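Local coordinates for protein aminoglycoside phosphotransferase (Mycobacterium smegmatis, PDB 6EF6) that probably phosphorylates the hydroxyl of (S)-1-amino-2-propanol as the kinase of an aminoacetone-utilisation microcompartment, at residues A[54-59]-A[65-70]. Residues are numbered along the deposited sequence; the frame is centred on the assembly and turned at random.
With BEZ (benzoic acid), chain B.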
loop_
_atom_site.group_PDB
_atom_site.type_symbol
_atom_site.label_atom_id
_atom_site.label_comp_id
_atom_site.label_asym_id
_atom_site.label_seq_id
_atom_site.Cartn_x
_atom_site.Cartn_y
_atom_site.Cartn_z
ATOM N N ASN A 54 -5.253 -7.814 5.161
ATOM C CA ASN A 54 -5.753 -9.176 5.077
ATOM C C ASN A 54 -5.058 -10.007 6.150
ATOM O O ASN A 54 -3.989 -9.641 6.660
ATOM C CB ASN A 54 -5.445 -9.743 3.679
ATOM C CG ASN A 54 -6.025 -8.877 2.565
ATOM O OD1 ASN A 54 -7.225 -8.662 2.494
ATOM N ND2 ASN A 54 -5.163 -8.324 1.734
ATOM N N ALA A 55 -5.669 -11.125 6.507
ATOM C CA ALA A 55 -5.054 -12.050 7.452
ATOM C C ALA A 55 -3.997 -12.857 6.708
ATOM O O ALA A 55 -4.317 -13.569 5.758
ATOM C CB ALA A 55 -6.132 -12.959 8.038
ATOM N N THR A 56 -2.738 -12.746 7.127
ATOM C CA THR A 56 -1.621 -13.425 6.484
ATOM C C THR A 56 -0.915 -14.302 7.510
ATOM O O THR A 56 -0.700 -13.869 8.646
ATOM C CB THR A 56 -0.662 -12.379 5.903
ATOM O OG1 THR A 56 -1.344 -11.626 4.875
ATOM C CG2 THR A 56 0.575 -13.042 5.277
ATOM N N TYR A 57 -0.651 -15.557 7.146
ATOM C CA TYR A 57 -0.168 -16.565 8.082
ATOM C C TYR A 57 1.137 -17.172 7.597
ATOM O O TYR A 57 1.293 -17.488 6.410
ATOM C CB TYR A 57 -1.169 -17.713 8.219
ATOM C CG TYR A 57 -2.518 -17.297 8.764
ATOM C CD1 TYR A 57 -3.523 -16.871 7.915
ATOM C CD2 TYR A 57 -2.783 -17.323 10.135
ATOM C CE1 TYR A 57 -4.755 -16.495 8.402
ATOM C CE2 TYR A 57 -4.011 -16.935 10.626
ATOM C CZ TYR A 57 -4.995 -16.523 9.749
ATOM O OH TYR A 57 -6.204 -16.131 10.267
ATOM N N LEU A 58 2.056 -17.375 8.533
ATOM C CA LEU A 58 3.228 -18.204 8.290
ATOM C C LEU A 58 2.814 -19.653 8.447
ATOM O O LEU A 58 2.324 -20.046 9.511
ATOM C CB LEU A 58 4.324 -17.858 9.290
ATOM C CG LEU A 58 5.540 -18.798 9.256
ATOM C CD1 LEU A 58 6.189 -18.743 7.865
ATOM C CD2 LEU A 58 6.547 -18.424 10.336
ATOM N N VAL A 59 3.007 -20.446 7.397
ATOM C CA VAL A 59 2.659 -21.867 7.393
ATOM C C VAL A 59 3.933 -22.665 7.625
ATOM O O VAL A 59 4.901 -22.525 6.866
ATOM C CB VAL A 59 2.047 -22.272 6.038
ATOM C CG1 VAL A 59 1.688 -23.767 6.029
ATOM C CG2 VAL A 59 0.838 -21.434 5.697
ATOM N N GLN A 65 8.420 -23.790 5.072
ATOM C CA GLN A 65 7.757 -22.542 5.426
ATOM C C GLN A 65 7.130 -21.944 4.180
ATOM O O GLN A 65 7.701 -22.039 3.092
ATOM C CB GLN A 65 8.746 -21.521 5.982
ATOM C CG GLN A 65 9.264 -21.848 7.368
ATOM C CD GLN A 65 10.191 -20.765 7.895
ATOM O OE1 GLN A 65 11.072 -20.298 7.184
ATOM N NE2 GLN A 65 9.990 -20.362 9.136
ATOM N N SER A 66 5.949 -21.349 4.341
ATOM C CA SER A 66 5.306 -20.587 3.273
ATOM C C SER A 66 4.314 -19.611 3.896
ATOM O O SER A 66 4.179 -19.541 5.114
ATOM C CB SER A 66 4.682 -21.511 2.214
ATOM O OG SER A 66 3.735 -22.407 2.783
ATOM N N ILE A 67 3.678 -18.804 3.050
ATOM C CA ILE A 67 2.816 -17.719 3.503
ATOM C C ILE A 67 1.436 -17.837 2.872
ATOM O O ILE A 67 1.304 -17.932 1.643
ATOM C CB ILE A 67 3.442 -16.345 3.213
ATOM C CG1 ILE A 67 4.699 -16.197 4.083
ATOM C CG2 ILE A 67 2.439 -15.259 3.506
ATOM C CD1 ILE A 67 5.575 -15.046 3.688
ATOM N N LEU A 68 0.400 -17.803 3.701
ATOM C CA LEU A 68 -0.969 -17.892 3.208
ATOM C C LEU A 68 -1.696 -16.570 3.461
ATOM O O LEU A 68 -1.780 -16.118 4.611
ATOM C CB LEU A 68 -1.688 -19.053 3.903
ATOM C CG LEU A 68 -3.015 -19.468 3.316
ATOM C CD1 LEU A 68 -2.840 -20.110 1.966
ATOM C CD2 LEU A 68 -3.681 -20.468 4.281
ATOM N N ARG A 69 -2.213 -15.943 2.410
ATOM C CA ARG A 69 -2.948 -14.686 2.513
ATOM C C ARG A 69 -4.451 -14.931 2.347
ATOM O O ARG A 69 -4.896 -15.359 1.273
ATOM C CB ARG A 69 -2.463 -13.720 1.430
ATOM C CG ARG A 69 -3.179 -12.382 1.407
ATOM C CD ARG A 69 -2.558 -11.476 0.343
ATOM N NE ARG A 69 -2.977 -11.855 -0.989
ATOM C CZ ARG A 69 -2.591 -11.212 -2.094
ATOM N NH1 ARG A 69 -1.700 -10.215 -2.031
ATOM N NH2 ARG A 69 -3.120 -11.563 -3.242
ATOM N N VAL A 70 -5.236 -14.637 3.380
ATOM C CA VAL A 70 -6.694 -14.770 3.330
ATOM C C VAL A 70 -7.289 -13.381 3.080
ATOM O O VAL A 70 -7.201 -12.492 3.929
ATOM C CB VAL A 70 -7.251 -15.387 4.619
ATOM C CG1 VAL A 70 -8.794 -15.456 4.576
ATOM C CG2 VAL A 70 -6.694 -16.790 4.848
HETATM C C BEZ B . 0.765 -10.198 0.949
HETATM O O1 BEZ B . 0.540 -9.934 -0.232
HETATM O O2 BEZ B . -0.068 -9.850 1.834
HETATM C C1 BEZ B . 2.025 -10.919 1.286
HETATM C C2 BEZ B . 2.528 -10.884 2.574
HETATM C C3 BEZ B . 3.703 -11.566 2.868
HETATM C C4 BEZ B . 4.372 -12.263 1.870
HETATM C C5 BEZ B . 3.859 -12.297 0.577
HETATM C C6 BEZ B . 2.694 -11.615 0.291
HETATM O O HOH W 1 -8.701 -11.386 5.977
#
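The Tyr57 ring meets the partner strand at its edge: CE1 stands 4.1 Å from Val70 CG2, and Leu68 O also lies near the ring plane. On the other face of the sheet the flat group of Arg69 likewise works edge-on, NH1 giving a bent hydrogen bond of 2.9 Å to O1 of the bound benzoic acid. The extended first half of the Arg69 chain brings Arg69 CD beside the carboxyl group, obliquely off its plane and 3.3 Å from O2 of the benzoic acid; the bend at chi3 (76°) then swings the guanidinium so that NH1 reaches O1. Glu84 holds NH2 in a salt bridge. The ligand ring is met by the tip of Ile67, whose CD1 comes within 3.5 Å of its C4. Thr56 turns CG2 away from its backbone N, pressing this methyl tightly on Ile67 CG2 at 3.4 Å; its buried OG1 has no hydrogen-bond partner in the model. Backbone bonds pair Tyr57 with Leu68 and Val59 with Ser66 in both directions. Val70 N gives Ala55 O a short, straight bond of 2.8 Å, but the return bond from Ala55 N to Val70 O is weak, and a water bridges these two atoms. Residues 54-59 and 65-70 lie on adjacent strands of a beta hairpin in the N-lobe sheet of a protein-kinase-like fold. Strands 45-48 and 124-130 continue the sheet on either side, and helix 28-35 packs on the face bearing Tyr57, Leu68 and Val70.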